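Local coordinates for protein 2-dehydropantoate 2-reductase (Enterococcus faecium, PDB 3WFI) that acts as an NADH-dependent D-mandelate dehydrogenase of the ketopantoate reductase family, probably interconverting D-2-hydroxy acids and their 2-keto counterparts, at residues K2-G7 / D69-I74; V203-L208 / G255-S260; N223-V228 / G279-K284; T272-I277 / F297-V302. One frame throughout, in Å; residues are numbered along the deposited sequence.

Interaction 1: residues K2-G7 / D69-I74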
loop_
_atom_site.group_PDB
_atom_site.type_symbol
_atom_site.label_atom_id
_atom_site.label_comp_id
_atom_site.label_asym_id
_atom_site.label_seq_id
_atom_site.Cartn_x
_atom_site.Cartn_y
_atom_site.Cartn_z
ATOM N N LYS B 2 27.026 -19.160 -33.745
ATOM C CA LYS B 2 27.716 -18.019 -33.150
ATOM C C LYS B 2 26.884 -17.596 -31.952
ATOM O O LYS B 2 25.715 -17.235 -32.102
ATOM C CB LYS B 2 27.828 -16.862 -34.139
ATOM C CG LYS B 2 28.844 -17.073 -35.259
ATOM C CD LYS B 2 28.729 -15.926 -36.276
ATOM C CE LYS B 2 29.282 -16.201 -37.664
ATOM N NZ LYS B 2 30.752 -16.354 -37.631
ATOM N N ILE B 3 27.483 -17.650 -30.768
ATOM C CA ILE B 3 26.754 -17.425 -29.522
ATOM C C ILE B 3 27.389 -16.278 -28.751
ATOM O O ILE B 3 28.618 -16.220 -28.606
ATOM C CB ILE B 3 26.772 -18.690 -28.650
ATOM C CG1 ILE B 3 26.319 -19.901 -29.466
ATOM C CG2 ILE B 3 25.916 -18.504 -27.405
ATOM C CD1 ILE B 3 26.564 -21.230 -28.773
ATOM N N ALA B 4 26.571 -15.333 -28.310
ATOM C CA ALA B 4 27.023 -14.297 -27.390
ATOM C C ALA B 4 26.536 -14.652 -25.990
ATOM O O ALA B 4 25.364 -14.994 -25.791
ATOM C CB ALA B 4 26.500 -12.934 -27.805
ATOM N N ILE B 5 27.453 -14.569 -25.031
ATOM C CA ILE B 5 27.146 -14.748 -23.621
ATOM C C ILE B 5 27.072 -13.357 -23.001
ATOM O O ILE B 5 28.101 -12.726 -22.773
ATOM C CB ILE B 5 28.225 -15.580 -22.911
ATOM C CG1 ILE B 5 28.449 -16.925 -23.634
ATOM C CG2 ILE B 5 27.847 -15.829 -21.451
ATOM C CD1 ILE B 5 27.274 -17.863 -23.610
ATOM N N ALA B 6 25.850 -12.871 -22.791
ATOM C CA ALA B 6 25.599 -11.500 -22.302
ATOM C C ALA B 6 25.562 -11.546 -20.789
ATOM O O ALA B 6 24.506 -11.788 -20.185
ATOM C CB ALA B 6 24.293 -10.967 -22.841
ATOM N N GLY B 7 26.738 -11.357 -20.190
ATOM C CA GLY B 7 26.934 -11.558 -18.754
ATOM C C GLY B 7 27.871 -12.734 -18.532
ATOM O O GLY B 7 27.435 -13.889 -18.476
ATOM N N ASP B 69 31.228 -9.873 -34.978
ATOM C CA ASP B 69 30.224 -10.498 -35.844
ATOM C C ASP B 69 28.872 -10.599 -35.159
ATOM O O ASP B 69 28.774 -10.830 -33.948
ATOM C CB ASP B 69 30.604 -11.939 -36.217
ATOM C CG ASP B 69 31.842 -12.035 -37.060
ATOM O OD1 ASP B 69 32.284 -11.027 -37.645
ATOM O OD2 ASP B 69 32.369 -13.160 -37.141
ATOM N N GLN B 70 27.820 -10.482 -35.954
ATOM C CA GLN B 70 26.483 -10.739 -35.469
ATOM C C GLN B 70 26.356 -12.209 -35.077
ATOM O O GLN B 70 27.108 -13.065 -35.560
ATOM C CB GLN B 70 25.462 -10.323 -36.524
ATOM C CG GLN B 70 25.425 -8.812 -36.735
ATOM C CD GLN B 70 24.303 -8.385 -37.662
ATOM O OE1 GLN B 70 24.149 -8.930 -38.751
ATOM N NE2 GLN B 70 23.537 -7.385 -37.250
ATOM N N VAL B 71 25.426 -12.507 -34.174
ATOM C CA VAL B 71 25.330 -13.852 -33.605
ATOM C C VAL B 71 23.993 -14.502 -33.885
ATOM O O VAL B 71 22.999 -13.816 -34.139
ATOM C CB VAL B 71 25.564 -13.864 -32.067
ATOM C CG1 VAL B 71 26.958 -13.370 -31.751
ATOM C CG2 VAL B 71 24.519 -13.037 -31.330
ATOM N N ASP B 72 23.987 -15.829 -33.809
ATOM C CA ASP B 72 22.785 -16.640 -33.984
ATOM C C ASP B 72 22.008 -16.747 -32.673
ATOM O O ASP B 72 20.789 -16.905 -32.670
ATOM C CB ASP B 72 23.159 -18.064 -34.445
ATOM C CG ASP B 72 24.000 -18.077 -35.712
ATOM O OD1 ASP B 72 23.587 -17.447 -36.713
ATOM O OD2 ASP B 72 25.065 -18.718 -35.704
ATOM N N LEU B 73 22.720 -16.665 -31.557
ATOM C CA LEU B 73 22.102 -16.877 -30.260
ATOM C C LEU B 73 22.740 -15.997 -29.207
ATOM O O LEU B 73 23.963 -15.896 -29.126
ATOM C CB LEU B 73 22.235 -18.343 -29.855
ATOM C CG LEU B 73 21.792 -18.748 -28.441
ATOM C CD1 LEU B 73 20.284 -18.655 -28.274
ATOM C CD2 LEU B 73 22.264 -20.168 -28.166
ATOM N N ILE B 74 21.893 -15.359 -28.406
ATOM C CA ILE B 74 22.323 -14.640 -27.215
ATOM C C ILE B 74 21.767 -15.383 -26.002
ATOM O O ILE B 74 20.553 -15.606 -25.894
ATOM C CB ILE B 74 21.815 -13.188 -27.224
ATOM C CG1 ILE B 74 22.305 -12.446 -28.463
ATOM C CG2 ILE B 74 22.240 -12.446 -25.958
ATOM C CD1 ILE B 74 21.663 -11.087 -28.647
#
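I3 pairs with L73 and A4 with I74 as parallel strand neighbours, the CA atoms of I3 and L73 lying 4.7 Å apart. A4 N donates to L73 O at 2.8 Å. Before this pair the regular pattern is broken, because segment 69-74 turns a corner at D72. There K2 O receives two backbone N-H groups, from D72 N at 2.8 Å and from L73 N at 3.1 Å. The side chain of D72 also reaches back to K2: with CG beside its own backbone N (chi1 -56°), OD2 meets K2 N at 2.8 Å. That N-H points almost straight at the oxygen (177°), meeting it on the anti side and 25° out of the carboxylate plane. A carboxylate thus serves K2 N where a regular strand would offer a carbonyl. The stem of K2 runs past Q70 O, and its NZ makes a long salt bridge to D69 OD2 at 3.6 Å, although E25 is its main partner. K95 takes D72 OD1. On one face of the sheet I3 CG2 and L73 CD2 lie side by side, 4.1 Å apart. On the other, A4 CB touches both methyls of V71, and A6 CB meets I74 CG2 at 4.0 Å. The pair forms the middle of the Rossmann sheet, and G7 opens the probable GxGxxG dinucleotide-binding turn. Strand 25-30 flanks 2-6 on its other edge, and helix 80-90 covers the A6 and I74 face through I90.

Interaction 2: residues V203-L208 / G255-S260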
loop_
_atom_site.group_PDB
_atom_site.type_symbol
_atom_site.label_atom_id
_atom_site.label_comp_id
_atom_site.label_asym_id
_atom_site.label_seq_id
_atom_site.Cartn_x
_atom_site.Cartn_y
_atom_site.Cartn_z
ATOM N N VAL B 203 8.406 -6.821 8.707
ATOM C CA VAL B 203 8.134 -8.110 9.331
ATOM C C VAL B 203 8.855 -9.187 8.555
ATOM O O VAL B 203 9.121 -9.024 7.366
ATOM C CB VAL B 203 6.605 -8.422 9.356
ATOM C CG1 VAL B 203 5.880 -7.528 10.347
ATOM C CG2 VAL B 203 5.969 -8.287 7.974
ATOM N N ASN B 204 9.167 -10.299 9.208
ATOM C CA ASN B 204 9.594 -11.490 8.482
ATOM C C ASN B 204 8.356 -12.181 7.919
ATOM O O ASN B 204 7.231 -11.745 8.160
ATOM C CB ASN B 204 10.467 -12.429 9.351
ATOM C CG ASN B 204 9.743 -12.968 10.569
ATOM O OD1 ASN B 204 8.525 -13.079 10.596
ATOM N ND2 ASN B 204 10.501 -13.306 11.589
ATOM N N MET B 205 8.548 -13.272 7.193
ATOM C CA MET B 205 7.426 -13.908 6.524
ATOM C C MET B 205 6.456 -14.557 7.506
ATOM O O MET B 205 5.240 -14.492 7.315
ATOM C CB MET B 205 7.927 -14.883 5.460
ATOM C CG MET B 205 8.414 -14.118 4.238
ATOM S SD MET B 205 9.208 -15.084 2.971
ATOM C CE MET B 205 10.813 -15.389 3.715
ATOM N N ALA B 206 6.989 -15.160 8.569
ATOM C CA ALA B 206 6.143 -15.701 9.627
ATOM C C ALA B 206 5.281 -14.626 10.292
ATOM O O ALA B 206 4.104 -14.857 10.556
ATOM C CB ALA B 206 6.977 -16.420 10.676
ATOM N N GLU B 207 5.860 -13.465 10.583
ATOM C CA GLU B 207 5.082 -12.387 11.204
ATOM C C GLU B 207 4.020 -11.830 10.235
ATOM O O GLU B 207 2.907 -11.486 10.637
ATOM C CB GLU B 207 5.990 -11.277 11.731
ATOM C CG GLU B 207 6.919 -11.670 12.892
ATOM C CD GLU B 207 8.044 -10.666 13.160
ATOM O OE1 GLU B 207 8.520 -9.973 12.219
ATOM O OE2 GLU B 207 8.484 -10.589 14.335
ATOM N N LEU B 208 4.351 -11.768 8.955
ATOM C CA LEU B 208 3.350 -11.373 7.967
ATOM C C LEU B 208 2.157 -12.338 8.021
ATOM O O LEU B 208 0.990 -11.912 8.078
ATOM C CB LEU B 208 3.969 -11.340 6.568
ATOM C CG LEU B 208 3.020 -11.107 5.400
ATOM C CD1 LEU B 208 2.306 -9.765 5.517
ATOM C CD2 LEU B 208 3.794 -11.214 4.099
ATOM N N GLY B 255 9.802 -19.230 7.368
ATOM C CA GLY B 255 9.066 -18.092 7.928
ATOM C C GLY B 255 9.890 -17.072 8.703
ATOM O O GLY B 255 9.602 -15.871 8.660
ATOM N N LEU B 256 10.910 -17.538 9.424
ATOM C CA LEU B 256 11.732 -16.629 10.227
ATOM C C LEU B 256 12.659 -15.786 9.355
ATOM O O LEU B 256 13.236 -14.832 9.838
ATOM C CB LEU B 256 12.530 -17.370 11.316
ATOM C CG LEU B 256 11.897 -17.678 12.679
ATOM C CD1 LEU B 256 10.382 -17.635 12.639
ATOM C CD2 LEU B 256 12.382 -19.002 13.269
ATOM N N HIS B 257 12.808 -16.159 8.085
ATOM C CA HIS B 257 13.629 -15.427 7.124
ATOM C C HIS B 257 12.929 -14.117 6.661
ATOM O O HIS B 257 11.698 -14.057 6.493
ATOM C CB HIS B 257 13.991 -16.434 6.002
ATOM C CG HIS B 257 14.849 -15.911 4.886
ATOM N ND1 HIS B 257 14.452 -15.934 3.560
ATOM C CD2 HIS B 257 16.119 -15.441 4.885
ATOM C CE1 HIS B 257 15.425 -15.460 2.801
ATOM N NE2 HIS B 257 16.445 -15.149 3.581
ATOM N N TYR B 258 13.713 -13.044 6.590
ATOM C CA TYR B 258 13.297 -11.805 5.938
ATOM C C TYR B 258 13.630 -11.943 4.454
ATOM O O TYR B 258 14.749 -12.322 4.108
ATOM C CB TYR B 258 14.020 -10.594 6.531
ATOM C CG TYR B 258 13.588 -10.244 7.934
ATOM C CD1 TYR B 258 12.593 -9.290 8.160
ATOM C CD2 TYR B 258 14.165 -10.869 9.040
ATOM C CE1 TYR B 258 12.188 -8.959 9.443
ATOM C CE2 TYR B 258 13.759 -10.551 10.332
ATOM C CZ TYR B 258 12.778 -9.594 10.522
ATOM O OH TYR B 258 12.372 -9.266 11.794
ATOM N N PRO B 259 12.666 -11.637 3.568
ATOM C CA PRO B 259 12.885 -11.915 2.142
ATOM C C PRO B 259 13.931 -10.998 1.509
ATOM O O PRO B 259 14.246 -9.951 2.070
ATOM C CB PRO B 259 11.494 -11.699 1.521
ATOM C CG PRO B 259 10.790 -10.777 2.452
ATOM C CD PRO B 259 11.320 -11.090 3.828
ATOM N N SER B 260 14.446 -11.389 0.345
ATOM C CA SER B 260 15.549 -10.662 -0.313
ATOM C C SER B 260 15.304 -9.151 -0.460
ATOM O O SER B 260 16.225 -8.351 -0.277
ATOM C CB SER B 260 15.854 -11.260 -1.685
ATOM O OG SER B 260 14.821 -11.001 -2.616
#
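N204 and A206 approach Y258 and G255 where the start of helix 205-209 meets an irregular loop, with A206 N donating to G255 O at 2.7 Å and M205 N making a weak bond to H257 O at 3.3 Å. The loop carbonyls therefore meet N-H groups of the first helical turn. N204 is the N-cap: its CG sits between backbone N and carbonyl carbon (chi1 62°), which turns OD1 back to accept from E207 N at 2.7 Å, almost straight along the C=O direction. E207 OE1 returns a bond from N204 N at 3.1 Å, completing a capping box. N204 also sets its CB over the face of the Y258 ring, 3.7 Å from the centroid and 5° off the normal, a CH-pi contact made by the carbon nearest the main chain. M205 runs beside H257 and bends at its end (chi3 -76°), placing CE 3.2 Å from H257 O, while its CG meets P259 CD at 4.2 Å. V203 O is buried here with no polar partner in the model, and the V203 side chain touches S308 of the second subunit. Around the contact, M205 packs on M194 and C198 of helix 194-201, which also supports P259, while P259 leads into helix 260-267, whose Y262 meets the Y258 ring.

Interaction 3: residues N223-V228 / G279-K284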
loop_
_atom_site.group_PDB
_atom_site.type_symbol
_atom_site.label_atom_id
_atom_site.label_comp_id
_atom_site.label_asym_id
_atom_site.label_seq_id
_atom_site.Cartn_x
_atom_site.Cartn_y
_atom_site.Cartn_z
ATOM N N ASN B 223 -4.287 -12.719 -7.808
ATOM C CA ASN B 223 -5.321 -12.589 -8.834
ATOM C C ASN B 223 -4.965 -11.604 -9.918
ATOM O O ASN B 223 -5.295 -11.814 -11.078
ATOM C CB ASN B 223 -6.677 -12.269 -8.215
ATOM C CG ASN B 223 -7.440 -13.513 -7.894
ATOM O OD1 ASN B 223 -7.981 -14.162 -8.788
ATOM N ND2 ASN B 223 -7.499 -13.859 -6.628
ATOM N N GLU B 224 -4.262 -10.538 -9.554
ATOM C CA GLU B 224 -3.769 -9.590 -10.545
ATOM C C GLU B 224 -2.730 -10.251 -11.463
ATOM O O GLU B 224 -2.827 -10.152 -12.687
ATOM C CB GLU B 224 -3.187 -8.332 -9.870
ATOM C CG GLU B 224 -4.224 -7.516 -9.117
ATOM C CD GLU B 224 -3.689 -6.222 -8.528
ATOM O OE1 GLU B 224 -2.484 -5.935 -8.685
ATOM O OE2 GLU B 224 -4.482 -5.512 -7.870
ATOM N N PHE B 225 -1.748 -10.924 -10.876
ATOM C CA PHE B 225 -0.774 -11.717 -11.652
ATOM C C PHE B 225 -1.483 -12.689 -12.613
ATOM O O PHE B 225 -1.120 -12.806 -13.788
ATOM C CB PHE B 225 0.146 -12.520 -10.710
ATOM C CG PHE B 225 1.342 -11.752 -10.194
ATOM C CD1 PHE B 225 1.197 -10.725 -9.273
ATOM C CD2 PHE B 225 2.642 -12.097 -10.607
ATOM C CE1 PHE B 225 2.304 -10.042 -8.777
ATOM C CE2 PHE B 225 3.749 -11.419 -10.120
ATOM C CZ PHE B 225 3.578 -10.397 -9.196
ATOM N N ALA B 226 -2.500 -13.380 -12.098
ATOM C CA ALA B 226 -3.226 -14.402 -12.867
ATOM C C ALA B 226 -4.049 -13.832 -14.028
ATOM O O ALA B 226 -4.128 -14.447 -15.090
ATOM C CB ALA B 226 -4.110 -15.204 -11.944
ATOM N N LYS B 227 -4.670 -12.671 -13.815
ATOM C CA LYS B 227 -5.428 -11.994 -14.873
ATOM C C LYS B 227 -4.525 -11.595 -16.030
ATOM O O LYS B 227 -4.874 -11.774 -17.197
ATOM C CB LYS B 227 -6.150 -10.753 -14.333
ATOM C CG LYS B 227 -7.516 -11.022 -13.764
ATOM C CD LYS B 227 -8.245 -9.739 -13.364
ATOM C CE LYS B 227 -9.575 -10.061 -12.664
ATOM N NZ LYS B 227 -9.432 -10.753 -11.343
ATOM N N VAL B 228 -3.354 -11.072 -15.695
ATOM C CA VAL B 228 -2.367 -10.694 -16.679
ATOM C C VAL B 228 -1.779 -11.941 -17.380
ATOM O O VAL B 228 -1.638 -11.959 -18.616
ATOM C CB VAL B 228 -1.292 -9.810 -16.002
ATOM C CG1 VAL B 228 0.003 -9.791 -16.767
ATOM C CG2 VAL B 228 -1.848 -8.398 -15.816
ATOM N N GLY B 279 5.960 -4.241 -10.610
ATOM C CA GLY B 279 5.981 -3.231 -11.676
ATOM C C GLY B 279 5.774 -3.829 -13.049
ATOM O O GLY B 279 5.149 -3.219 -13.919
ATOM N N ALA B 280 6.296 -5.039 -13.242
ATOM C CA ALA B 280 6.174 -5.731 -14.523
ATOM C C ALA B 280 4.722 -6.090 -14.760
ATOM O O ALA B 280 4.213 -5.960 -15.870
ATOM C CB ALA B 280 7.066 -6.977 -14.531
ATOM N N ILE B 281 4.042 -6.514 -13.693
ATOM C CA ILE B 281 2.607 -6.805 -13.763
ATOM C C ILE B 281 1.799 -5.518 -14.006
ATOM O O ILE B 281 0.840 -5.528 -14.796
ATOM C CB ILE B 281 2.130 -7.551 -12.499
ATOM C CG1 ILE B 281 2.833 -8.914 -12.383
ATOM C CG2 ILE B 281 0.615 -7.717 -12.481
ATOM C CD1 ILE B 281 2.760 -9.775 -13.627
ATOM N N SER B 282 2.192 -4.417 -13.362
ATOM C CA SER B 282 1.544 -3.119 -13.618
ATOM C C SER B 282 1.672 -2.710 -15.085
ATOM O O SER B 282 0.705 -2.295 -15.695
ATOM C CB SER B 282 2.132 -2.026 -12.733
ATOM O OG SER B 282 1.855 -2.289 -11.359
ATOM N N ARG B 283 2.875 -2.853 -15.641
ATOM C CA ARG B 283 3.113 -2.509 -17.048
ATOM C C ARG B 283 2.280 -3.342 -18.028
ATOM O O ARG B 283 1.645 -2.790 -18.933
ATOM C CB ARG B 283 4.609 -2.588 -17.372
ATOM C CG ARG B 283 5.366 -1.378 -16.850
ATOM C CD ARG B 283 6.798 -1.315 -17.373
ATOM N NE ARG B 283 7.613 -2.482 -17.035
ATOM C CZ ARG B 283 8.125 -2.739 -15.836
ATOM N NH1 ARG B 283 7.900 -1.929 -14.796
ATOM N NH2 ARG B 283 8.874 -3.825 -15.675
ATOM N N LYS B 284 2.264 -4.653 -17.838
ATOM C CA LYS B 284 1.419 -5.547 -18.638
ATOM C C LYS B 284 -0.067 -5.218 -18.471
ATOM O O LYS B 284 -0.837 -5.229 -19.447
ATOM C CB LYS B 284 1.651 -7.012 -18.245
ATOM C CG LYS B 284 2.980 -7.613 -18.684
ATOM C CD LYS B 284 3.187 -8.975 -18.031
ATOM C CE LYS B 284 4.571 -9.564 -18.297
ATOM N NZ LYS B 284 4.761 -9.836 -19.740
#
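I281 faces F225 and V228 across two helix segments whose axes pass 9.9 Å apart, inclined at 46°. Its CG1 stands over the centre of the F225 ring, 3.5 Å from the centroid in a CH-pi contact, the two side chains crossing at about a right angle. Turned by chi2 of -52°, the terminal CD1 reaches F225 CD2 at 3.8 Å and also touches V228 CG1 at 4.2 Å. On its other branch, I281 CG2 comes 4.2 Å from E224 O, and so one isoleucine engages three residues of helix 214-231. A turn later K284 lays its aliphatic stem across V228, whose CG1 lies 3.5 Å from K284 CD and 3.6 Å from K284 CB. The lysine then bends away at its end, and NZ is taken up by three carboxylates, those of E110, D111 and E232, which may well balance more than its single charge. C295 of helix 293-308 packs on both F225 and I281, while the carboxylate of E224 accepts from Y294 N and C295 N in the first turn of that helix. Helix 180-191 adds A188 and C189 against the F225 ring, with Y185 touching V228 and K284.

Interaction 4: residues T272-I277 / F297-V302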
loop_
_atom_site.group_PDB
_atom_site.type_symbol
_atom_site.label_atom_id
_atom_site.label_comp_id
_atom_site.label_asym_id
_atom_site.label_seq_id
_atom_site.Cartn_x
_atom_site.Cartn_y
_atom_site.Cartn_z
ATOM N N THR B 272 15.453 -1.596 -4.598
ATOM C CA THR B 272 14.839 -2.894 -4.787
ATOM C C THR B 272 14.564 -3.183 -6.260
ATOM O O THR B 272 14.605 -2.295 -7.102
ATOM C CB THR B 272 13.503 -2.998 -4.008
ATOM O OG1 THR B 272 12.520 -2.151 -4.619
ATOM C CG2 THR B 272 13.689 -2.597 -2.529
ATOM N N GLU B 273 14.273 -4.448 -6.540
ATOM C CA GLU B 273 13.852 -4.903 -7.856
ATOM C C GLU B 273 12.343 -4.799 -8.057
ATOM O O GLU B 273 11.808 -5.447 -8.952
ATOM C CB GLU B 273 14.227 -6.363 -8.042
ATOM C CG GLU B 273 15.707 -6.600 -8.053
ATOM C CD GLU B 273 16.023 -8.008 -8.509
ATOM O OE1 GLU B 273 15.308 -8.935 -8.056
ATOM O OE2 GLU B 273 16.937 -8.158 -9.339
ATOM N N ILE B 274 11.671 -3.963 -7.264
ATOM C CA ILE B 274 10.207 -3.888 -7.297
ATOM C C ILE B 274 9.656 -3.618 -8.718
ATOM O O ILE B 274 8.624 -4.190 -9.107
ATOM C CB ILE B 274 9.672 -2.876 -6.255
ATOM C CG1 ILE B 274 8.159 -2.999 -6.082
ATOM C CG2 ILE B 274 10.045 -1.455 -6.627
ATOM C CD1 ILE B 274 7.702 -4.249 -5.372
ATOM N N ASP B 275 10.351 -2.801 -9.507
ATOM C CA ASP B 275 9.860 -2.480 -10.860
ATOM C C ASP B 275 9.873 -3.687 -11.797
ATOM O O ASP B 275 9.198 -3.663 -12.829
ATOM C CB ASP B 275 10.633 -1.325 -11.502
ATOM C CG ASP B 275 10.410 -0.009 -10.809
ATOM O OD1 ASP B 275 9.269 0.280 -10.366
ATOM O OD2 ASP B 275 11.375 0.771 -10.711
ATOM N N TYR B 276 10.625 -4.733 -11.433
ATOM C CA TYR B 276 10.739 -5.944 -12.237
ATOM C C TYR B 276 9.914 -7.086 -11.683
ATOM O O TYR B 276 9.898 -8.179 -12.257
ATOM C CB TYR B 276 12.214 -6.343 -12.367
ATOM C CG TYR B 276 12.964 -5.206 -12.984
ATOM C CD1 TYR B 276 12.990 -5.042 -14.357
ATOM C CD2 TYR B 276 13.548 -4.226 -12.194
ATOM C CE1 TYR B 276 13.634 -3.963 -14.933
ATOM C CE2 TYR B 276 14.193 -3.135 -12.758
ATOM C CZ TYR B 276 14.224 -3.010 -14.131
ATOM O OH TYR B 276 14.861 -1.929 -14.707
ATOM N N ILE B 277 9.180 -6.824 -10.600
ATOM C CA ILE B 277 8.275 -7.811 -10.040
ATOM C C ILE B 277 6.846 -7.276 -10.147
ATOM O O ILE B 277 6.198 -7.456 -11.177
ATOM C CB ILE B 277 8.689 -8.210 -8.604
ATOM C CG1 ILE B 277 10.165 -8.587 -8.581
ATOM C CG2 ILE B 277 7.841 -9.372 -8.104
ATOM C CD1 ILE B 277 10.777 -8.657 -7.185
ATOM N N PHE B 297 0.045 0.027 -6.236
ATOM C CA PHE B 297 0.170 0.622 -4.886
ATOM C C PHE B 297 1.385 0.080 -4.130
ATOM O O PHE B 297 2.130 0.848 -3.519
ATOM C CB PHE B 297 -1.116 0.356 -4.096
ATOM C CG PHE B 297 -1.345 1.263 -2.904
ATOM C CD1 PHE B 297 -2.423 1.016 -2.068
ATOM C CD2 PHE B 297 -0.543 2.373 -2.630
ATOM C CE1 PHE B 297 -2.683 1.815 -0.979
ATOM C CE2 PHE B 297 -0.799 3.172 -1.533
ATOM C CZ PHE B 297 -1.867 2.899 -0.702
ATOM N N LEU B 298 1.588 -1.229 -4.178
ATOM C CA LEU B 298 2.724 -1.837 -3.508
ATOM C C LEU B 298 4.031 -1.296 -4.097
ATOM O O LEU B 298 4.976 -1.010 -3.366
ATOM C CB LEU B 298 2.673 -3.367 -3.602
ATOM C CG LEU B 298 3.684 -4.122 -2.733
ATOM C CD1 LEU B 298 3.673 -3.631 -1.291
ATOM C CD2 LEU B 298 3.418 -5.616 -2.768
ATOM N N THR B 299 4.072 -1.157 -5.427
ATOM C CA THR B 299 5.237 -0.603 -6.082
ATOM C C THR B 299 5.467 0.835 -5.625
ATOM O O THR B 299 6.584 1.223 -5.263
ATOM C CB THR B 299 5.087 -0.683 -7.614
ATOM O OG1 THR B 299 4.984 -2.064 -7.996
ATOM C CG2 THR B 299 6.270 -0.057 -8.317
ATOM N N GLU B 300 4.400 1.624 -5.635
ATOM C CA GLU B 300 4.475 3.004 -5.178
ATOM C C GLU B 300 4.949 3.085 -3.711
ATOM O O GLU B 300 5.759 3.947 -3.367
ATOM C CB GLU B 300 3.114 3.668 -5.356
ATOM C CG GLU B 300 2.807 3.988 -6.817
ATOM C CD GLU B 300 1.336 3.967 -7.130
ATOM O OE1 GLU B 300 0.512 3.996 -6.182
ATOM O OE2 GLU B 300 1.008 3.897 -8.330
ATOM N N LEU B 301 4.438 2.195 -2.859
ATOM C CA LEU B 301 4.815 2.204 -1.449
ATOM C C LEU B 301 6.282 1.835 -1.221
ATOM O O LEU B 301 6.974 2.476 -0.406
ATOM C CB LEU B 301 3.928 1.251 -0.654
ATOM C CG LEU B 301 2.513 1.740 -0.407
ATOM C CD1 LEU B 301 1.625 0.576 0.035
ATOM C CD2 LEU B 301 2.517 2.863 0.618
ATOM N N VAL B 302 6.765 0.837 -1.948
ATOM C CA VAL B 302 8.162 0.418 -1.812
ATOM C C VAL B 302 9.076 1.540 -2.263
ATOM O O VAL B 302 10.081 1.832 -1.612
ATOM C CB VAL B 302 8.440 -0.894 -2.558
ATOM C CG1 VAL B 302 9.928 -1.184 -2.634
ATOM C CG2 VAL B 302 7.720 -2.041 -1.873
#
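I274 packs against T299 and V302, and this is the dense part of the contact. Its CG1, placed anti to the backbone N (chi1 -168°), comes 3.8 Å from T299 CA on the helix surface. Its CG2 branch lies 4.0 Å from V302 CG1, and CD1, at the end of the CG1 branch, lies 4.1 Å from V302 CG2, so the two ends of the isoleucine each meet one valine methyl. The same CG1 methyl of V302 also reaches T272 OG1 at 3.4 Å, a buried hydroxyl whose main partner is E306. That hydroxyl additionally receives a weak bond from I274 N at 3.3 Å, the closure of an ST turn that leads into a short 3-10 turn. D275 marks the looser, partly exposed side. It approaches T299 at about a right angle, and the touch is a single one, from D275 OD1 to T299 CG2 at 3.6 Å. The polar ends of both are engaged elsewhere, D275 OD1 with H303 NE2 and T299 OG1 with C295 O of its own helix. E300 makes a salt bridge to K216 of the second subunit, and the F297 ring stacks on Y294 of that subunit. The helix therefore has the loop on one side and the dimer partner on another. Next to I274 in the loop is E273, which binds NAD+ and lies against M81 of the Rossmann domain. A C-terminal-domain loop brought up to the coenzyme cleft between two domains is the arrangement of ketopantoate reductases.

In the fold
From the N terminus, interaction 1 closes first, joining two neighbouring strands of the Rossmann sheet over 61 intervening residues. The remaining three lie in the helical C-terminal domain. Interaction 2 starts before interaction 3 and ends inside it, and so these two loops cross; interaction 4 opens within the span of interaction 3 and closes beyond it, crossing it in turn. Interactions 2 and 4 follow in series. Interactions 3 and 4 touch directly, with R283 NH2 probably bonded to D275 O at 2.9 Å, which ties helix 278-288 to the coenzyme-site loop. Interaction 1 stays apart, its nearest atoms about 14 Å from those of interaction 4, on the other side of the chain's centre.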